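Local coordinates for tRNA nucleotidyl transferase-related protein (PDB 3H38), which adds the CCA end to tRNA from CTP and ATP as a class II nucleotidyltransferase, this chain being the C-terminal part of a longer protein, at residues A[65-70]-A[98-103]; A[335-340]-A[400-405]; A[350-355]-A[362-367]. All coordinates share one frame; numbering follows the deposited sequence.

Interaction 1. Residues A[65-70]-A[98-103]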
ATOM      1  N   LEU A  65      -5.407 -25.973 -15.875  1.00 54.72           N
ATOM      2  CA  LEU A  65      -6.821 -26.310 -16.011  1.00 54.94           C
ATOM      3  C   LEU A  65      -7.140 -27.778 -15.893  1.00 53.07           C
ATOM      4  O   LEU A  65      -7.997 -28.135 -15.140  1.00 51.81           O
ATOM      5  CB  LEU A  65      -7.405 -25.761 -17.293  1.00 61.38           C
ATOM      6  CG  LEU A  65      -7.373 -24.256 -17.460  1.00 70.25           C
ATOM      7  CD1 LEU A  65      -8.754 -23.782 -17.716  1.00 78.99           C
ATOM      8  CD2 LEU A  65      -6.806 -23.578 -16.269  1.00 66.09           C
ATOM      9  N   GLU A  66      -6.451 -28.624 -16.626  1.00 39.46           N
ATOM     10  CA  GLU A  66      -6.616 -30.031 -16.416  1.00 48.06           C
ATOM     11  C   GLU A  66      -6.668 -30.337 -14.958  1.00 52.49           C
ATOM     12  O   GLU A  66      -7.501 -31.078 -14.515  1.00 63.73           O
ATOM     13  CB  GLU A  66      -5.426 -30.807 -16.907  1.00 55.26           C
ATOM     14  CG  GLU A  66      -5.220 -30.868 -18.347  1.00 70.04           C
ATOM     15  CD  GLU A  66      -4.333 -31.994 -18.701  1.00 79.98           C
ATOM     16  OE1 GLU A  66      -3.402 -31.801 -19.480  1.00 86.72           O
ATOM     17  OE2 GLU A  66      -4.567 -33.088 -18.190  1.00 73.78           O
ATOM     18  N   PHE A  67      -5.706 -29.820 -14.225  1.00 40.90           N
ATOM     19  CA  PHE A  67      -5.508 -30.153 -12.817  1.00 38.30           C
ATOM     20  C   PHE A  67      -6.642 -29.589 -11.970  1.00 38.95           C
ATOM     21  O   PHE A  67      -7.223 -30.285 -11.155  1.00 36.85           O
ATOM     22  CB  PHE A  67      -4.163 -29.609 -12.330  1.00 39.82           C
ATOM     23  CG  PHE A  67      -3.833 -30.008 -10.946  1.00 37.32           C
ATOM     24  CD1 PHE A  67      -3.071 -31.136 -10.706  1.00 35.69           C
ATOM     25  CD2 PHE A  67      -4.302 -29.275  -9.871  1.00 43.01           C
ATOM     26  CE1 PHE A  67      -2.773 -31.533  -9.412  1.00 47.75           C
ATOM     27  CE2 PHE A  67      -4.002 -29.663  -8.548  1.00 37.43           C
ATOM     28  CZ  PHE A  67      -3.236 -30.793  -8.329  1.00 46.61           C
ATOM     29  N   ALA A  68      -6.940 -28.309 -12.151  1.00 46.20           N
ATOM     30  CA  ALA A  68      -8.049 -27.707 -11.430  1.00 46.37           C
ATOM     31  C   ALA A  68      -9.339 -28.495 -11.690  1.00 54.06           C
ATOM     32  O   ALA A  68     -10.083 -28.781 -10.762  1.00 64.54           O
ATOM     33  CB  ALA A  68      -8.201 -26.243 -11.813  1.00 36.46           C
ATOM     34  N   GLU A  69      -9.600 -28.848 -12.935  1.00 53.88           N
ATOM     35  CA  GLU A  69     -10.773 -29.612 -13.286  1.00 60.21           C
ATOM     36  C   GLU A  69     -10.814 -30.942 -12.558  1.00 60.22           C
ATOM     37  O   GLU A  69     -11.805 -31.324 -11.983  1.00 59.24           O
ATOM     38  CB  GLU A  69     -10.811 -29.831 -14.794  1.00 58.86           C
ATOM     39  CG  GLU A  69     -11.569 -28.770 -15.568  1.00 69.43           C
ATOM     40  CD  GLU A  69     -11.090 -28.605 -17.001  1.00 87.78           C
ATOM     41  OE1 GLU A  69     -10.155 -29.300 -17.421  1.00 92.58           O
ATOM     42  OE2 GLU A  69     -11.657 -27.784 -17.737  1.00 92.92           O
ATOM     43  N   TYR A  70      -9.709 -31.647 -12.607  1.00 56.55           N
ATOM     44  CA  TYR A  70      -9.555 -32.921 -11.924  1.00 51.00           C
ATOM     45  C   TYR A  70      -9.759 -32.773 -10.429  1.00 54.41           C
ATOM     46  O   TYR A  70     -10.505 -33.542  -9.819  1.00 43.85           O
ATOM     47  CB  TYR A  70      -8.165 -33.491 -12.176  1.00 44.96           C
ATOM     48  CG  TYR A  70      -8.010 -34.876 -11.630  1.00 45.16           C
ATOM     49  CD1 TYR A  70      -8.674 -35.944 -12.214  1.00 44.92           C
ATOM     50  CD2 TYR A  70      -7.214 -35.123 -10.521  1.00 51.71           C
ATOM     51  CE1 TYR A  70      -8.544 -37.225 -11.718  1.00 43.07           C
ATOM     52  CE2 TYR A  70      -7.077 -36.406 -10.010  1.00 48.67           C
ATOM     53  CZ  TYR A  70      -7.745 -37.451 -10.616  1.00 49.05           C
ATOM     54  OH  TYR A  70      -7.620 -38.726 -10.117  1.00 51.76           O
ATOM     55  N   ILE A  98      -8.117 -22.359  -3.508  1.00 64.24           N
ATOM     56  CA  ILE A  98      -6.894 -22.878  -4.101  1.00 57.25           C
ATOM     57  C   ILE A  98      -6.516 -22.123  -5.368  1.00 54.86           C
ATOM     58  O   ILE A  98      -7.267 -22.121  -6.340  1.00 58.40           O
ATOM     59  CB  ILE A  98      -7.086 -24.362  -4.464  1.00 58.61           C
ATOM     60  CG1 ILE A  98      -7.689 -25.112  -3.272  1.00 58.25           C
ATOM     61  CG2 ILE A  98      -5.775 -24.986  -4.914  1.00 61.99           C
ATOM     62  CD1 ILE A  98      -8.251 -26.485  -3.608  1.00 60.36           C
ATOM     63  N   ASP A  99      -5.362 -21.468  -5.349  1.00 48.19           N
ATOM     64  CA  ASP A  99      -4.789 -20.905  -6.559  1.00 46.22           C
ATOM     65  C   ASP A  99      -3.982 -22.009  -7.243  1.00 52.55           C
ATOM     66  O   ASP A  99      -3.338 -22.833  -6.580  1.00 56.45           O
ATOM     67  CB  ASP A  99      -3.886 -19.721  -6.225  1.00 50.08           C
ATOM     68  CG  ASP A  99      -4.670 -18.490  -5.733  1.00 66.41           C
ATOM     69  OD1 ASP A  99      -5.709 -18.158  -6.350  1.00 67.41           O
ATOM     70  OD2 ASP A  99      -4.236 -17.850  -4.736  1.00 65.82           O
ATOM     71  N   ILE A 100      -4.035 -22.050  -8.566  1.00 43.61           N
ATOM     72  CA  ILE A 100      -3.316 -23.076  -9.299  1.00 34.37           C
ATOM     73  C   ILE A 100      -2.746 -22.488 -10.563  1.00 37.32           C
ATOM     74  O   ILE A 100      -3.495 -21.980 -11.398  1.00 35.78           O
ATOM     75  CB  ILE A 100      -4.227 -24.233  -9.729  1.00 40.50           C
ATOM     76  CG1 ILE A 100      -5.306 -24.490  -8.691  1.00 48.43           C
ATOM     77  CG2 ILE A 100      -3.405 -25.484  -9.964  1.00 40.07           C
ATOM     78  CD1 ILE A 100      -6.053 -25.789  -8.921  1.00 52.02           C
ATOM     79  N   ALA A 101      -1.426 -22.574 -10.710  1.00 37.35           N
ATOM     80  CA  ALA A 101      -0.748 -22.075 -11.892  1.00 39.33           C
ATOM     81  C   ALA A 101       0.271 -23.079 -12.449  1.00 33.20           C
ATOM     82  O   ALA A 101       0.855 -23.858 -11.707  1.00 28.01           O
ATOM     83  CB  ALA A 101      -0.085 -20.723 -11.591  1.00 36.74           C
ATOM     84  N   THR A 102       0.450 -23.051 -13.769  1.00 31.22           N
ATOM     85  CA  THR A 102       1.434 -23.861 -14.493  1.00 28.34           C
ATOM     86  C   THR A 102       2.836 -23.281 -14.312  1.00 27.96           C
ATOM     87  O   THR A 102       3.027 -22.076 -14.427  1.00 24.64           O
ATOM     88  CB  THR A 102       1.117 -23.827 -16.015  1.00 36.06           C
ATOM     89  OG1 THR A 102      -0.216 -24.307 -16.244  1.00 40.37           O
ATOM     90  CG2 THR A 102       2.110 -24.664 -16.823  1.00 25.68           C
ATOM     91  N   ALA A 103       3.832 -24.116 -14.042  1.00 28.84           N
ATOM     92  CA  ALA A 103       5.210 -23.600 -13.923  1.00 28.12           C
ATOM     93  C   ALA A 103       5.641 -22.861 -15.185  1.00 34.34           C
ATOM     94  O   ALA A 103       5.479 -23.401 -16.304  1.00 33.56           O
ATOM     95  CB  ALA A 103       6.191 -24.728 -13.609  1.00 18.68           C
TER

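Interaction 2. Residues A[335-340]-A[400-405]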
ATOM      1  N   PHE A 335     -11.644  30.839  12.982  1.00 61.86           N
ATOM      2  CA  PHE A 335     -10.599  31.367  12.102  1.00 63.78           C
ATOM      3  C   PHE A 335      -9.867  30.341  11.242  1.00 66.08           C
ATOM      4  O   PHE A 335      -9.274  30.703  10.215  1.00 61.00           O
ATOM      5  CB  PHE A 335      -9.578  32.141  12.911  1.00 63.97           C
ATOM      6  CG  PHE A 335     -10.034  33.499  13.281  1.00 69.42           C
ATOM      7  CD1 PHE A 335     -10.862  33.688  14.376  1.00 78.08           C
ATOM      8  CD2 PHE A 335      -9.646  34.593  12.534  1.00 71.21           C
ATOM      9  CE1 PHE A 335     -11.290  34.953  14.729  1.00 78.02           C
ATOM     10  CE2 PHE A 335     -10.070  35.859  12.878  1.00 80.39           C
ATOM     11  CZ  PHE A 335     -10.893  36.040  13.979  1.00 79.71           C
ATOM     12  N   VAL A 336      -9.898  29.079  11.669  1.00 59.47           N
ATOM     13  CA  VAL A 336      -9.299  28.001  10.896  1.00 64.92           C
ATOM     14  C   VAL A 336     -10.371  27.241  10.112  1.00 65.74           C
ATOM     15  O   VAL A 336     -10.087  26.249   9.436  1.00 60.20           O
ATOM     16  CB  VAL A 336      -8.507  27.018  11.796  1.00 74.87           C
ATOM     17  CG1 VAL A 336      -7.605  27.782  12.773  1.00 68.12           C
ATOM     18  CG2 VAL A 336      -9.454  26.100  12.542  1.00 77.34           C
ATOM     19  N   TYR A 337     -11.611  27.705  10.211  1.00 66.92           N
ATOM     20  CA  TYR A 337     -12.681  27.062   9.467  1.00 63.43           C
ATOM     21  C   TYR A 337     -12.348  27.082   7.994  1.00 57.88           C
ATOM     22  O   TYR A 337     -12.311  26.035   7.359  1.00 68.92           O
ATOM     23  CB  TYR A 337     -14.019  27.755   9.696  1.00 67.95           C
ATOM     24  CG  TYR A 337     -15.204  27.001   9.130  1.00 66.42           C
ATOM     25  CD1 TYR A 337     -15.555  25.756   9.636  1.00 65.97           C
ATOM     26  CD2 TYR A 337     -15.983  27.537   8.102  1.00 64.67           C
ATOM     27  CE1 TYR A 337     -16.638  25.050   9.129  1.00 69.25           C
ATOM     28  CE2 TYR A 337     -17.078  26.836   7.587  1.00 68.17           C
ATOM     29  CZ  TYR A 337     -17.397  25.587   8.109  1.00 67.72           C
ATOM     30  OH  TYR A 337     -18.473  24.870   7.630  1.00 59.71           O
ATOM     31  N   PRO A 338     -12.078  28.274   7.445  1.00 56.26           N
ATOM     32  CA  PRO A 338     -11.975  28.395   5.987  1.00 58.97           C
ATOM     33  C   PRO A 338     -10.845  27.550   5.401  1.00 52.47           C
ATOM     34  O   PRO A 338     -10.829  27.315   4.197  1.00 58.26           O
ATOM     35  CB  PRO A 338     -11.678  29.893   5.770  1.00 60.09           C
ATOM     36  CG  PRO A 338     -11.920  30.563   7.097  1.00 66.31           C
ATOM     37  CD  PRO A 338     -11.663  29.514   8.128  1.00 68.88           C
ATOM     38  N   LEU A 339      -9.913  27.112   6.239  1.00 54.21           N
ATOM     39  CA  LEU A 339      -8.756  26.361   5.759  1.00 57.76           C
ATOM     40  C   LEU A 339      -9.063  24.876   5.567  1.00 50.74           C
ATOM     41  O   LEU A 339      -8.489  24.220   4.684  1.00 41.48           O
ATOM     42  CB  LEU A 339      -7.562  26.535   6.703  1.00 60.06           C
ATOM     43  CG  LEU A 339      -6.934  27.928   6.776  1.00 58.61           C
ATOM     44  CD1 LEU A 339      -5.668  27.892   7.622  1.00 47.28           C
ATOM     45  CD2 LEU A 339      -6.628  28.417   5.375  1.00 64.30           C
ATOM     46  N   VAL A 340      -9.970  24.356   6.390  1.00 50.52           N
ATOM     47  CA  VAL A 340     -10.302  22.930   6.372  1.00 50.47           C
ATOM     48  C   VAL A 340     -11.760  22.662   6.028  1.00 52.24           C
ATOM     49  O   VAL A 340     -12.220  21.522   6.143  1.00 53.45           O
ATOM     50  CB  VAL A 340     -10.081  22.312   7.748  1.00 50.97           C
ATOM     51  CG1 VAL A 340      -8.693  22.688   8.292  1.00 54.33           C
ATOM     52  CG2 VAL A 340     -11.181  22.785   8.690  1.00 53.16           C
ATOM     53  N   LYS A 400     -22.238  33.012   9.809  1.00 80.09           N
ATOM     54  CA  LYS A 400     -21.922  33.807  10.978  1.00 84.52           C
ATOM     55  C   LYS A 400     -22.479  33.149  12.219  1.00 81.84           C
ATOM     56  O   LYS A 400     -21.873  33.136  13.256  1.00 81.25           O
ATOM     57  CB  LYS A 400     -22.440  35.221  10.833  1.00 90.43           C
ATOM     58  CG  LYS A 400     -21.540  36.103  10.022  1.00 95.64           C
ATOM     59  CD  LYS A 400     -21.190  35.487   8.696  1.00 97.06           C
ATOM     60  CE  LYS A 400     -20.731  36.562   7.751  1.00 98.42           C
ATOM     61  NZ  LYS A 400     -20.418  36.067   6.398  1.00 95.70           N
ATOM     62  N   ILE A 401     -23.651  32.596  12.109  1.00 76.95           N
ATOM     63  CA  ILE A 401     -24.227  31.878  13.242  1.00 79.31           C
ATOM     64  C   ILE A 401     -23.456  30.579  13.530  1.00 69.75           C
ATOM     65  O   ILE A 401     -23.065  30.332  14.669  1.00 65.53           O
ATOM     66  CB  ILE A 401     -25.783  31.703  13.141  1.00 80.51           C
ATOM     67  CG1 ILE A 401     -26.262  30.475  13.907  1.00 78.72           C
ATOM     68  CG2 ILE A 401     -26.249  31.622  11.711  1.00 82.17           C
ATOM     69  CD1 ILE A 401     -27.775  30.321  13.866  1.00 78.59           C
ATOM     70  N   LEU A 402     -23.210  29.782  12.493  1.00 75.64           N
ATOM     71  CA  LEU A 402     -22.297  28.639  12.576  1.00 76.17           C
ATOM     72  C   LEU A 402     -21.009  29.044  13.311  1.00 80.38           C
ATOM     73  O   LEU A 402     -20.545  28.355  14.227  1.00 73.59           O
ATOM     74  CB  LEU A 402     -21.922  28.183  11.160  1.00 74.93           C
ATOM     75  CG  LEU A 402     -21.818  26.712  10.705  1.00 72.65           C
ATOM     76  CD1 LEU A 402     -20.927  26.596   9.450  1.00 67.45           C
ATOM     77  CD2 LEU A 402     -21.333  25.768  11.791  1.00 64.79           C
ATOM     78  N   MET A 403     -20.397  30.114  12.817  1.00 81.42           N
ATOM     79  CA  MET A 403     -19.106  30.583  13.300  1.00 83.72           C
ATOM     80  C   MET A 403     -19.070  31.115  14.732  1.00 92.03           C
ATOM     81  O   MET A 403     -18.244  30.697  15.533  1.00 93.37           O
ATOM     82  CB  MET A 403     -18.584  31.642  12.343  1.00 84.98           C
ATOM     83  CG  MET A 403     -17.205  31.354  11.791  1.00 91.15           C
ATOM     84  SD  MET A 403     -17.115  30.068  10.551  1.00 89.47           S
ATOM     85  CE  MET A 403     -17.828  28.683  11.363  1.00 40.11           C
ATOM     86  N   LYS A 404     -20.008  31.979  15.082  1.00 93.85           N
ATOM     87  CA  LYS A 404     -20.150  32.374  16.470  1.00 93.75           C
ATOM     88  C   LYS A 404     -20.397  31.097  17.280  1.00 92.84           C
ATOM     89  O   LYS A 404     -19.924  30.965  18.408  1.00 95.98           O
ATOM     90  CB  LYS A 404     -21.295  33.384  16.636  1.00 93.57           C
ATOM     91  CG  LYS A 404     -21.032  34.777  16.033  1.00 93.57           C
ATOM     92  CD  LYS A 404     -20.591  35.815  17.084  1.00 98.13           C
ATOM     93  CE  LYS A 404     -19.069  36.010  17.147  1.00 99.24           C
ATOM     94  NZ  LYS A 404     -18.342  34.962  17.935  1.00 98.27           N
ATOM     95  N   LYS A 405     -21.125  30.169  16.706  1.00 87.37           N
ATOM     96  CA  LYS A 405     -21.344  28.906  17.358  1.00 82.60           C
ATOM     97  C   LYS A 405     -20.113  28.032  17.506  1.00 83.37           C
ATOM     98  O   LYS A 405     -20.030  27.299  18.448  1.00 84.36           O
ATOM     99  CB  LYS A 405     -22.502  28.134  16.757  1.00 74.03           C
ATOM    100  CG  LYS A 405     -22.733  26.849  17.460  1.00 70.87           C
ATOM    101  CD  LYS A 405     -24.149  26.397  17.336  1.00 75.52           C
ATOM    102  CE  LYS A 405     -24.520  26.053  15.934  1.00 80.36           C
ATOM    103  NZ  LYS A 405     -25.321  24.814  15.911  1.00 81.04           N
TER

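Interaction 3. Residues A[350-355]-A[362-367]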
ATOM      1  N   HIS A 350      -2.247  16.124   5.659  1.00 38.97           N
ATOM      2  CA  HIS A 350      -1.278  17.057   5.117  1.00 34.17           C
ATOM      3  C   HIS A 350      -1.140  18.255   6.065  1.00 38.66           C
ATOM      4  O   HIS A 350      -0.041  18.705   6.345  1.00 44.79           O
ATOM      5  CB  HIS A 350      -1.735  17.482   3.712  1.00 32.40           C
ATOM      6  CG  HIS A 350      -0.734  18.281   2.945  1.00 34.85           C
ATOM      7  ND1 HIS A 350       0.574  18.459   3.361  1.00 39.40           N
ATOM      8  CD2 HIS A 350      -0.833  18.924   1.750  1.00 34.30           C
ATOM      9  CE1 HIS A 350       1.221  19.193   2.478  1.00 36.14           C
ATOM     10  NE2 HIS A 350       0.389  19.497   1.492  1.00 38.45           N
ATOM     11  N   PHE A 351      -2.251  18.763   6.580  1.00 36.45           N
ATOM     12  CA  PHE A 351      -2.150  19.788   7.614  1.00 45.86           C
ATOM     13  C   PHE A 351      -1.441  19.232   8.848  1.00 42.04           C
ATOM     14  O   PHE A 351      -0.551  19.878   9.417  1.00 42.33           O
ATOM     15  CB  PHE A 351      -3.518  20.362   7.975  1.00 45.90           C
ATOM     16  CG  PHE A 351      -3.955  21.494   7.083  1.00 47.19           C
ATOM     17  CD1 PHE A 351      -5.162  21.433   6.398  1.00 43.23           C
ATOM     18  CD2 PHE A 351      -3.152  22.617   6.920  1.00 44.27           C
ATOM     19  CE1 PHE A 351      -5.567  22.484   5.572  1.00 47.21           C
ATOM     20  CE2 PHE A 351      -3.550  23.672   6.098  1.00 45.19           C
ATOM     21  CZ  PHE A 351      -4.758  23.602   5.421  1.00 48.02           C
ATOM     22  N   LEU A 352      -1.795  18.016   9.239  1.00 35.51           N
ATOM     23  CA  LEU A 352      -1.148  17.432  10.405  1.00 47.03           C
ATOM     24  C   LEU A 352       0.340  17.149  10.188  1.00 46.86           C
ATOM     25  O   LEU A 352       1.101  17.037  11.159  1.00 48.66           O
ATOM     26  CB  LEU A 352      -1.883  16.180  10.875  1.00 51.18           C
ATOM     27  CG  LEU A 352      -3.237  16.453  11.540  1.00 52.02           C
ATOM     28  CD1 LEU A 352      -4.144  15.242  11.411  1.00 48.88           C
ATOM     29  CD2 LEU A 352      -3.053  16.849  12.995  1.00 53.40           C
ATOM     30  N   ALA A 353       0.770  17.050   8.930  1.00 33.47           N
ATOM     31  CA  ALA A 353       2.189  16.787   8.679  1.00 37.03           C
ATOM     32  C   ALA A 353       3.081  17.941   9.144  1.00 41.15           C
ATOM     33  O   ALA A 353       4.276  17.768   9.343  1.00 39.80           O
ATOM     34  CB  ALA A 353       2.454  16.461   7.206  1.00 34.13           C
ATOM     35  N   TYR A 354       2.493  19.114   9.337  1.00 46.13           N
ATOM     36  CA  TYR A 354       3.268  20.286   9.723  1.00 46.61           C
ATOM     37  C   TYR A 354       3.336  20.482  11.234  1.00 57.93           C
ATOM     38  O   TYR A 354       4.066  21.363  11.729  1.00 49.01           O
ATOM     39  CB  TYR A 354       2.648  21.535   9.120  1.00 44.94           C
ATOM     40  CG  TYR A 354       3.071  21.849   7.713  1.00 48.68           C
ATOM     41  CD1 TYR A 354       2.382  21.330   6.623  1.00 49.15           C
ATOM     42  CD2 TYR A 354       4.144  22.693   7.470  1.00 53.94           C
ATOM     43  CE1 TYR A 354       2.764  21.638   5.322  1.00 51.11           C
ATOM     44  CE2 TYR A 354       4.538  23.006   6.181  1.00 56.98           C
ATOM     45  CZ  TYR A 354       3.845  22.481   5.107  1.00 55.11           C
ATOM     46  OH  TYR A 354       4.242  22.808   3.824  1.00 52.23           O
ATOM     47  N   LEU A 355       2.568  19.712  11.994  1.00 58.72           N
ATOM     48  CA  LEU A 355       2.589  20.011  13.417  1.00 59.70           C
ATOM     49  C   LEU A 355       2.841  18.889  14.427  1.00 62.78           C
ATOM     50  O   LEU A 355       2.734  17.687  14.134  1.00 55.63           O
ATOM     51  CB  LEU A 355       1.402  20.892  13.836  1.00 58.12           C
ATOM     52  CG  LEU A 355      -0.027  20.414  13.678  1.00 51.75           C
ATOM     53  CD1 LEU A 355      -0.740  21.262  12.638  1.00 40.13           C
ATOM     54  CD2 LEU A 355      -0.059  18.921  13.346  1.00 57.45           C
ATOM     55  N   LEU A 362      -4.189  21.340  19.678  1.00 67.48           N
ATOM     56  CA  LEU A 362      -5.260  22.290  19.491  1.00 67.47           C
ATOM     57  C   LEU A 362      -5.989  22.142  18.183  1.00 73.67           C
ATOM     58  O   LEU A 362      -7.170  21.858  18.158  1.00 79.82           O
ATOM     59  CB  LEU A 362      -4.638  23.677  19.436  1.00 68.28           C
ATOM     60  CG  LEU A 362      -5.297  24.969  19.897  1.00 67.71           C
ATOM     61  CD1 LEU A 362      -4.850  26.091  19.046  1.00 62.54           C
ATOM     62  CD2 LEU A 362      -6.768  24.903  19.976  1.00 60.76           C
ATOM     63  N   PHE A 363      -5.253  22.236  17.092  1.00 71.31           N
ATOM     64  CA  PHE A 363      -5.777  21.947  15.766  1.00 65.48           C
ATOM     65  C   PHE A 363      -6.591  20.643  15.717  1.00 61.62           C
ATOM     66  O   PHE A 363      -7.653  20.602  15.100  1.00 53.39           O
ATOM     67  CB  PHE A 363      -4.619  21.932  14.764  1.00 60.46           C
ATOM     68  CG  PHE A 363      -5.034  21.660  13.344  1.00 64.93           C
ATOM     69  CD1 PHE A 363      -5.809  22.572  12.645  1.00 60.63           C
ATOM     70  CD2 PHE A 363      -4.623  20.496  12.695  1.00 62.26           C
ATOM     71  CE1 PHE A 363      -6.176  22.314  11.332  1.00 54.75           C
ATOM     72  CE2 PHE A 363      -4.989  20.242  11.385  1.00 50.00           C
ATOM     73  CZ  PHE A 363      -5.763  21.152  10.704  1.00 48.55           C
ATOM     74  N   LYS A 364      -6.114  19.593  16.385  1.00 59.08           N
ATOM     75  CA  LYS A 364      -6.833  18.318  16.396  1.00 56.50           C
ATOM     76  C   LYS A 364      -8.265  18.478  16.898  1.00 70.80           C
ATOM     77  O   LYS A 364      -9.185  17.817  16.409  1.00 73.21           O
ATOM     78  CB  LYS A 364      -6.112  17.296  17.271  1.00 48.93           C
ATOM     79  CG  LYS A 364      -5.031  16.533  16.566  1.00 56.72           C
ATOM     80  CD  LYS A 364      -4.343  15.566  17.504  1.00 59.05           C
ATOM     81  CE  LYS A 364      -3.541  14.528  16.730  1.00 63.19           C
ATOM     82  NZ  LYS A 364      -3.084  13.456  17.657  1.00 69.21           N
ATOM     83  N   SER A 365      -8.458  19.206  17.990  1.00 72.82           N
ATOM     84  CA  SER A 365      -9.803  19.470  18.462  1.00 79.52           C
ATOM     85  C   SER A 365     -10.587  20.462  17.660  1.00 80.89           C
ATOM     86  O   SER A 365     -11.726  20.251  17.355  1.00 85.61           O
ATOM     87  CB  SER A 365      -9.885  19.756  19.947  1.00 80.01           C
ATOM     88  OG  SER A 365     -10.510  18.654  20.585  1.00 83.34           O
ATOM     89  N   TYR A 366      -9.952  21.546  17.290  1.00 76.19           N
ATOM     90  CA  TYR A 366     -10.659  22.503  16.456  1.00 73.15           C
ATOM     91  C   TYR A 366     -11.313  21.731  15.316  1.00 78.67           C
ATOM     92  O   TYR A 366     -12.431  22.028  14.895  1.00 88.79           O
ATOM     93  CB  TYR A 366      -9.682  23.535  15.899  1.00 67.87           C
ATOM     94  CG  TYR A 366      -9.444  24.708  16.815  1.00 75.35           C
ATOM     95  CD1 TYR A 366      -8.862  25.879  16.342  1.00 77.53           C
ATOM     96  CD2 TYR A 366      -9.824  24.658  18.153  1.00 80.93           C
ATOM     97  CE1 TYR A 366      -8.650  26.967  17.184  1.00 81.55           C
ATOM     98  CE2 TYR A 366      -9.621  25.734  18.998  1.00 82.75           C
ATOM     99  CZ  TYR A 366      -9.031  26.890  18.511  1.00 83.45           C
ATOM    100  OH  TYR A 366      -8.822  27.967  19.355  1.00 81.96           O
ATOM    101  N   LEU A 367     -10.594  20.725  14.839  1.00 67.84           N
ATOM    102  CA  LEU A 367     -11.018  19.864  13.745  1.00 63.60           C
ATOM    103  C   LEU A 367     -12.257  19.055  14.125  1.00 67.72           C
ATOM    104  O   LEU A 367     -13.178  18.865  13.317  1.00 60.09           O
ATOM    105  CB  LEU A 367      -9.868  18.908  13.443  1.00 63.43           C
ATOM    106  CG  LEU A 367      -9.481  18.466  12.037  1.00 68.82           C
ATOM    107  CD1 LEU A 367      -9.640  19.581  11.011  1.00 63.08           C
ATOM    108  CD2 LEU A 367      -8.039  17.987  12.101  1.00 69.49           C
TER

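Interaction 1. Residues A[65-70]-A[98-103]
Chi1 of Phe67 is -175°, which sets CG opposite the backbone N and swings the ring out of helix 64-72 to meet Ile100. On strand 97-102, the Ile100 chain is nearly extended at chi2 (-168°), and this carries CD1 toward the helix. The two branches of Ile100 divide the work. CD1 lies against Ala68, 3.6 Å from Ala68 CB and 3.7 Å from Ala68 CA. Here the small methyl of alanine lets the strand side chain come right up to the helix backbone. CG2 turns to the aromatic ring and stops 3.9 Å from Phe67 CD2. Its approach to the ring is oblique. The side chains of Phe67 and Ile100 cross at about a right angle. Phe67 CD2 meets both branches and is also 4.0 Å from Ile100 CD1. All three residues are buried and the contact is purely apolar. Phe67 is further packed by Val60 of strand 56-60 and by Leu26 and Phe29 of helix 17-32. Ala68 also touches Ala88. The neighbour of Ile100, Asp99, is a magnesium ligand with Asp55 and Asp57, although no magnesium is bound in this apo structure. Helix 64-72 joins the parallel strands 56-60 and 77-80, and strands 97-102 and 87-92 lie between them in the sheet. This is a beta-alpha-beta crossover helix packed on the central sheet of the nucleotidyltransferase head domain, next to the strand residue that helps form its metal site.

Interaction 2. Residues A[335-340]-A[400-405]
Tyr337 and Met403 form a Met-aromatic contact between two helices of the C-terminal all-helical region, 337-340 and 392-407. The methyl end of Met403 lies over one face of the tyrosine ring. Its methyl CE sits 3.9 Å from the centroid of the Tyr337 ring and only 16° off the ring normal, which makes a CH-pi contact. The sulfur is placed more obliquely, 37° off the normal. It lies nearer the base of the ring, with Met403 SD 3.7 Å from Tyr337 CD2 and 4.0 Å from Tyr337 CB. The Met403 chain bends at both chi2 and chi3, and this folds its end onto the ring. In Tyr337, chi1 of -171° puts CG opposite the backbone N and carries the ring to Met403 and Leu402. Leu402 meets the far end of the ring, and its side chain runs at about a right angle to that of Tyr337. The contact is apolar and near the surface, and none of its three residues is fully buried. Ile370 of helix 357-371 also touches Tyr337, while Ser334 touches Met403. At the phenol end, Leu402 CD1 packs 3.9 Å from Tyr337 CZ and 3.5 Å from Tyr337 OH.

Interaction 3. Residues A[350-355]-A[362-367]
Phe363 inserts its ring among Phe351, Leu352 and Leu355, in the core between two consecutive helices, 345-352 and 357-371, of the C-terminal helical region. The two phenylalanines make an offset edge-to-face pair. The edge of Phe363 turns toward the face of Phe351, with centroids 6.0 Å apart and planes at 65°. The closest touch is at the root of the Phe351 side chain, where Phe363 CZ lies 3.6 Å from Phe351 CB. Leu352 comes at the edge of the Phe363 ring, near its plane, with Leu352 CD2 4.0 Å from Phe363 CD2. Leu355 CD1 reaches the same ring atom, Phe363 CD2, at 4.0 Å, but obliquely. The ring is thus met by three side chains from the 350-355 segment. Its CG stands opposite the backbone N (chi1 -179°), which carries the ring to Phe351, Leu352 and Leu355.

Lys364 adds the aliphatic part of its chain, with CG 4.1 Å from Leu352 CD2. Its ammonium group is engaged farther out, in a salt bridge with Glu360 and a cation-pi contact with Trp269. Around this first shell, Val340 of helix 337-340 packs on both Phe351 and Phe363, and helix 309-328 supports Phe351 through Ser319 and Leu323. Leu352 rests on Val270 of helix 254-274. Leu352 to Leu355 form a type I beta turn, which brings Leu355 back beside Leu352 and toward Phe363. That turn is closed by the hydrogen bond from Leu355 N to Leu352 O, 3.2 Å long.

How the interactions relate
From the N terminus, interaction 1 comes first. It closes a loop of 27 residues within the head domain, where a helix folds back on the central sheet. The chain then completes the sheet and goes on through a long series of helices before the other two contacts begin. Interaction 2 opens at 335-340 and closes at 400-405. The short loop of interaction 3, 350-355 with 362-367, lies entirely within that span, so the two nest and do not cross. They also touch: Val336 CG2 is 3.9 Å from Tyr366 CD1. Together they join helices 337-340, 345-352, 357-371 and 392-407. Interaction 1 is remote, its centre about 52 Å from that of interaction 3.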